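Side-chain contacts in putative tRNA synthase (Salmonella typhimurium, PDB 3DQQ), which probably catalyses the ATP-dependent phosphorylation of 3-oxo-tetronate to 3-oxo-tetronate 4-phosphate, as a four-carbon acid sugar kinase: residues S20-N25 and G225-L230; W301-D306 and A347-G352. All blocks are in the same frame, centred on the assembly; numbering follows the deposited sequence.

Interaction 1. Residues S20-N25 and G225-L230; sequences SFLVEN and GLAMGL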
loop_
_atom_site.group_PDB
_atom_site.type_symbol
_atom_site.label_atom_id
_atom_site.label_comp_id
_atom_site.label_asym_id
_atom_site.label_seq_id
_atom_site.Cartn_x
_atom_site.Cartn_y
_atom_site.Cartn_z
ATOM N N SER A 20 -25.235 -12.246 -0.887
ATOM C CA SER A 20 -25.236 -12.589 -2.259
ATOM C C SER A 20 -25.364 -14.087 -2.434
ATOM O O SER A 20 -26.041 -14.528 -3.329
ATOM C CB SER A 20 -23.977 -12.086 -2.913
ATOM O OG SER A 20 -23.990 -12.505 -4.262
ATOM N N PHE A 21 -24.704 -14.871 -1.583
ATOM C CA PHE A 21 -24.845 -16.325 -1.649
ATOM C C PHE A 21 -26.267 -16.743 -1.376
ATOM O O PHE A 21 -26.762 -17.667 -2.009
ATOM C CB PHE A 21 -23.909 -17.049 -0.683
ATOM C CG PHE A 21 -22.537 -17.210 -1.208
ATOM C CD1 PHE A 21 -21.557 -16.287 -0.928
ATOM C CD2 PHE A 21 -22.226 -18.260 -2.024
ATOM C CE1 PHE A 21 -20.280 -16.404 -1.478
ATOM C CE2 PHE A 21 -20.945 -18.392 -2.561
ATOM C CZ PHE A 21 -19.989 -17.458 -2.298
ATOM N N LEU A 22 -26.953 -16.074 -0.455
ATOM C CA LEU A 22 -28.357 -16.462 -0.207
ATOM C C LEU A 22 -29.196 -16.205 -1.459
ATOM O O LEU A 22 -29.965 -17.072 -1.897
ATOM C CB LEU A 22 -28.940 -15.764 1.019
ATOM C CG LEU A 22 -28.254 -16.037 2.367
ATOM C CD1 LEU A 22 -28.843 -15.115 3.449
ATOM C CD2 LEU A 22 -28.340 -17.506 2.739
ATOM N N VAL A 23 -29.002 -15.045 -2.079
ATOM C CA VAL A 23 -29.781 -14.718 -3.271
ATOM C C VAL A 23 -29.439 -15.629 -4.437
ATOM O O VAL A 23 -30.316 -16.124 -5.116
ATOM C CB VAL A 23 -29.653 -13.239 -3.653
ATOM C CG1 VAL A 23 -30.268 -12.998 -5.020
ATOM C CG2 VAL A 23 -30.312 -12.368 -2.553
ATOM N N GLU A 24 -28.165 -15.883 -4.645
ATOM C CA GLU A 24 -27.745 -16.798 -5.719
ATOM C C GLU A 24 -28.244 -18.210 -5.511
ATOM O O GLU A 24 -28.257 -18.984 -6.443
ATOM C CB GLU A 24 -26.229 -16.814 -5.886
ATOM C CG GLU A 24 -25.684 -15.425 -6.294
ATOM C CD GLU A 24 -26.259 -14.928 -7.631
ATOM O OE1 GLU A 24 -26.135 -15.703 -8.607
ATOM O OE2 GLU A 24 -26.830 -13.802 -7.708
ATOM N N ASN A 25 -28.667 -18.553 -4.307
ATOM C CA ASN A 25 -29.170 -19.886 -4.077
ATOM C C ASN A 25 -30.617 -19.863 -3.679
ATOM O O ASN A 25 -31.080 -20.791 -3.033
ATOM C CB ASN A 25 -28.313 -20.572 -3.033
ATOM C CG ASN A 25 -26.942 -20.893 -3.551
ATOM O OD1 ASN A 25 -26.772 -21.913 -4.156
ATOM N ND2 ASN A 25 -25.971 -20.026 -3.344
ATOM N N GLY A 225 -19.975 -19.990 3.426
ATOM C CA GLY A 225 -20.191 -21.337 2.870
ATOM C C GLY A 225 -21.402 -22.091 3.396
ATOM O O GLY A 225 -22.198 -22.643 2.629
ATOM N N LEU A 226 -21.543 -22.134 4.711
ATOM C CA LEU A 226 -22.683 -22.817 5.324
ATOM C C LEU A 226 -23.984 -22.172 4.903
ATOM O O LEU A 226 -24.966 -22.877 4.718
ATOM C CB LEU A 226 -22.555 -22.821 6.842
ATOM C CG LEU A 226 -23.642 -23.520 7.629
ATOM C CD1 LEU A 226 -23.994 -24.931 7.079
ATOM C CD2 LEU A 226 -23.267 -23.502 9.147
ATOM N N ALA A 227 -24.005 -20.843 4.753
ATOM C CA ALA A 227 -25.230 -20.145 4.313
ATOM C C ALA A 227 -25.691 -20.685 2.973
ATOM O O ALA A 227 -26.867 -20.923 2.724
ATOM C CB ALA A 227 -25.012 -18.643 4.227
ATOM N N MET A 228 -24.743 -20.880 2.087
ATOM C CA MET A 228 -25.066 -21.480 0.800
ATOM C C MET A 228 -25.764 -22.817 1.008
ATOM O O MET A 228 -26.765 -23.115 0.388
ATOM C CB MET A 228 -23.794 -21.637 -0.040
ATOM C CG MET A 228 -24.053 -22.311 -1.372
ATOM S SD MET A 228 -22.581 -23.207 -1.952
ATOM C CE MET A 228 -21.303 -21.902 -2.061
ATOM N N GLY A 229 -25.243 -23.613 1.924
ATOM C CA GLY A 229 -25.809 -24.929 2.193
ATOM C C GLY A 229 -27.184 -24.845 2.787
ATOM O O GLY A 229 -28.035 -25.659 2.456
ATOM N N LEU A 230 -27.415 -23.877 3.675
ATOM C CA LEU A 230 -28.724 -23.692 4.249
ATOM C C LEU A 230 -29.671 -23.198 3.194
ATOM O O LEU A 230 -30.793 -23.664 3.146
ATOM C CB LEU A 230 -28.697 -22.756 5.442
ATOM C CG LEU A 230 -27.952 -23.304 6.654
ATOM C CD1 LEU A 230 -27.540 -22.156 7.557
ATOM C CD2 LEU A 230 -28.751 -24.381 7.415
#
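Met228 reaches from one helix to two residues of the other, Phe21 and Asn25, one turn apart. Its methyl group meets the CD2-CE2 side of the aromatic ring obliquely, CE lying 3.6 Å from Phe21 CE2 and 3.8 Å from Phe21 CD2. Nearer its root, the same side chain places CG over a face of the Asn25 amide, 3.6 Å from Asn25 ND2. A long, unbranched and flexible methionine suits this double task: CG stands anti to the backbone N (chi1 178°), and the bend at chi3 (-59°) turns CE to the ring. Beside this pair Leu22 lays CD2 against Ala227, 3.7 Å from its O and 3.8 Å from its CB; the small methyl of alanine lets the leucine branch come close to the backbone.

No hydrogen bond crosses between the segments, yet the amide of Asn25 is firmly oriented. ND2 donates to Phe21 O over 2.8 Å, with a nearly straight N-H...O angle of 171° and the acceptor in the amide plane. The residue thus folds back on the last turn of its own helix, just beyond its end, while OD1 accepts from Arg232 NE of the opposing helix. Both polar ends of the amide are therefore engaged, and its flat face packs against the methionine CG.

Ala231, on the next turn of helix 224-235, also touches Leu22 and Asn25, and Leu226 and Leu230 anchor that helix on strand 79-83. This is helix-to-helix packing, between 12-24 and 224-235, in the alpha/beta fold of the sugar-binding N-terminal domain, away from the probable ATP-binding residues.

Interaction 2. Residues W301-D306 and A347-G352; sequences WVLSQD and ARLAEG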
loop_
_atom_site.group_PDB
_atom_site.type_symbol
_atom_site.label_atom_id
_atom_site.label_comp_id
_atom_site.label_asym_id
_atom_site.label_seq_id
_atom_site.Cartn_x
_atom_site.Cartn_y
_atom_site.Cartn_z
ATOM N N TRP A 301 -21.293 18.496 -14.986
ATOM C CA TRP A 301 -20.548 17.867 -16.052
ATOM C C TRP A 301 -21.112 16.481 -16.365
ATOM O O TRP A 301 -21.338 16.160 -17.532
ATOM C CB TRP A 301 -19.080 17.752 -15.703
ATOM C CG TRP A 301 -18.307 17.085 -16.779
ATOM C CD1 TRP A 301 -17.819 17.658 -17.888
ATOM C CD2 TRP A 301 -17.946 15.701 -16.855
ATOM N NE1 TRP A 301 -17.168 16.743 -18.665
ATOM C CE2 TRP A 301 -17.220 15.528 -18.050
ATOM C CE3 TRP A 301 -18.161 14.595 -16.028
ATOM C CZ2 TRP A 301 -16.707 14.304 -18.441
ATOM C CZ3 TRP A 301 -17.647 13.378 -16.416
ATOM C CH2 TRP A 301 -16.926 13.243 -17.621
ATOM N N VAL A 302 -21.324 15.668 -15.333
ATOM C CA VAL A 302 -21.809 14.327 -15.553
ATOM C C VAL A 302 -23.169 14.402 -16.250
ATOM O O VAL A 302 -23.405 13.753 -17.264
ATOM C CB VAL A 302 -21.950 13.511 -14.245
ATOM C CG1 VAL A 302 -22.679 12.225 -14.543
ATOM C CG2 VAL A 302 -20.591 13.214 -13.603
ATOM N N LEU A 303 -24.053 15.229 -15.708
ATOM C CA LEU A 303 -25.424 15.310 -16.195
ATOM C C LEU A 303 -25.490 15.847 -17.608
ATOM O O LEU A 303 -26.387 15.528 -18.362
ATOM C CB LEU A 303 -26.274 16.191 -15.287
ATOM C CG LEU A 303 -26.471 15.652 -13.881
ATOM C CD1 LEU A 303 -26.895 16.774 -12.959
ATOM C CD2 LEU A 303 -27.447 14.484 -13.869
ATOM N N SER A 304 -24.557 16.676 -18.001
ATOM C CA SER A 304 -24.650 17.200 -19.342
ATOM C C SER A 304 -23.951 16.286 -20.371
ATOM O O SER A 304 -24.007 16.548 -21.552
ATOM C CB SER A 304 -24.140 18.629 -19.364
ATOM O OG SER A 304 -22.744 18.622 -19.231
ATOM N N GLN A 305 -23.330 15.192 -19.947
ATOM C CA GLN A 305 -22.810 14.226 -20.919
ATOM C C GLN A 305 -23.943 13.540 -21.639
ATOM O O GLN A 305 -25.096 13.553 -21.224
ATOM C CB GLN A 305 -21.968 13.128 -20.269
ATOM C CG GLN A 305 -20.720 13.596 -19.633
ATOM C CD GLN A 305 -19.950 14.520 -20.518
ATOM O OE1 GLN A 305 -19.361 14.099 -21.507
ATOM N NE2 GLN A 305 -19.948 15.793 -20.166
ATOM N N ASP A 306 -23.586 12.900 -22.727
ATOM C CA ASP A 306 -24.563 12.257 -23.570
ATOM C C ASP A 306 -23.758 11.218 -24.340
ATOM O O ASP A 306 -23.181 11.500 -25.391
ATOM C CB ASP A 306 -25.213 13.315 -24.465
ATOM C CG ASP A 306 -25.947 12.717 -25.642
ATOM O OD1 ASP A 306 -26.502 11.587 -25.497
ATOM O OD2 ASP A 306 -25.960 13.387 -26.711
ATOM N N ALA A 347 -24.815 13.160 -3.616
ATOM C CA ALA A 347 -26.133 13.774 -3.332
ATOM C C ALA A 347 -26.631 14.540 -4.558
ATOM O O ALA A 347 -27.748 14.323 -5.016
ATOM C CB ALA A 347 -26.091 14.676 -2.101
ATOM N N ARG A 348 -25.788 15.383 -5.132
ATOM C CA ARG A 348 -26.219 16.186 -6.281
ATOM C C ARG A 348 -26.577 15.375 -7.515
ATOM O O ARG A 348 -27.538 15.694 -8.202
ATOM C CB ARG A 348 -25.164 17.238 -6.627
ATOM C CG ARG A 348 -25.104 18.333 -5.566
ATOM C CD ARG A 348 -23.923 19.205 -5.779
ATOM N NE ARG A 348 -24.094 20.553 -5.220
ATOM C CZ ARG A 348 -24.939 21.488 -5.689
ATOM N NH1 ARG A 348 -25.737 21.259 -6.746
ATOM N NH2 ARG A 348 -24.978 22.679 -5.102
ATOM N N LEU A 349 -25.822 14.315 -7.776
ATOM C CA LEU A 349 -26.120 13.418 -8.888
ATOM C C LEU A 349 -27.503 12.788 -8.690
ATOM O O LEU A 349 -28.333 12.762 -9.619
ATOM C CB LEU A 349 -25.016 12.361 -9.033
ATOM C CG LEU A 349 -23.697 12.905 -9.589
ATOM C CD1 LEU A 349 -22.573 11.893 -9.492
ATOM C CD2 LEU A 349 -23.910 13.332 -11.039
ATOM N N ALA A 350 -27.766 12.335 -7.470
ATOM C CA ALA A 350 -29.103 11.837 -7.135
ATOM C C ALA A 350 -30.158 12.897 -7.375
ATOM O O ALA A 350 -31.101 12.607 -8.089
ATOM C CB ALA A 350 -29.200 11.297 -5.691
ATOM N N GLU A 351 -30.000 14.112 -6.814
ATOM C CA GLU A 351 -30.976 15.226 -7.048
ATOM C C GLU A 351 -31.180 15.494 -8.535
ATOM O O GLU A 351 -32.239 15.843 -8.936
ATOM C CB GLU A 351 -30.590 16.564 -6.365
ATOM C CG GLU A 351 -30.415 16.569 -4.766
ATOM C CD GLU A 351 -29.270 17.580 -4.248
ATOM O OE1 GLU A 351 -29.256 18.785 -4.694
ATOM O OE2 GLU A 351 -28.367 17.162 -3.423
ATOM N N GLY A 352 -30.162 15.305 -9.352
ATOM C CA GLY A 352 -30.281 15.571 -10.775
ATOM C C GLY A 352 -30.729 14.381 -11.573
ATOM O O GLY A 352 -30.664 14.385 -12.791
#
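Two helices of the nucleotide-binding C-terminal domain, 288-304 and 336-351, meet here near their C-terminal ends, and the contact passes from a buried apolar patch to an exposed turn. On the buried side Leu349 carries the join with a single branch. Its CD2 lies against the branch point of Val302, 3.8 Å from CB, with CG1 nearly as close at 3.9 Å and CG2 a little farther off. The two side chains cross at about a right angle, so one methyl of leucine rests over the forked end of valine. CG of Leu349 stands beside its backbone N (chi1 -72°), and chi2 (170°) sets CD1 anti to CA, which leaves the other branch, CD2, as the one that meets Val302. Leu303 adds only a loose touch, its CG 4.5 Å from Leu349 CD2.

Toward the surface, Leu303 turns to the end of the second helix. Its CD2 touches the Gly352 carbonyl, nearest to Gly352 O at 3.4 Å. Gly352, the first residue to leave helical geometry, presents its bare backbone to Leu303.

Behind the interface Gln305 folds back on Trp301: NE2 donates to Trp301 O over 3.0 Å and stands above one face of the indole, offset toward its rim. Val254 of strand 253-257 touches both Val302 and Leu349, and Leu256 of the same strand also touches Leu349. Leu349 is about 10 Å, side chain to side chain, from Thr364, a probable ATP-binding residue.

With no hydrogen bond between the segments, the join rests on the fit and burial of branched aliphatic groups, mainly Leu349 against Val302.

How the interactions relate
Interaction 1 closes before interaction 2 opens along the chain, and the two belong to different domains: residues 20-25 and 225-230 to the sugar-binding N-terminal domain, residues 301-306 and 347-352 to the nucleotide-binding C-terminal domain. Their centres are 36 Å apart and their nearest atoms about 24 Å; the two do not touch, and they involve four different helices. In interaction 1 helix 224-235 lies on strand 79-83, while helix 12-24 reaches strand 376-382 of the C-terminal domain; in interaction 2 Val302 and Leu349, one from each helix, touch strand 253-257. Each contact thus packs helices within one of the two domains of the kinase.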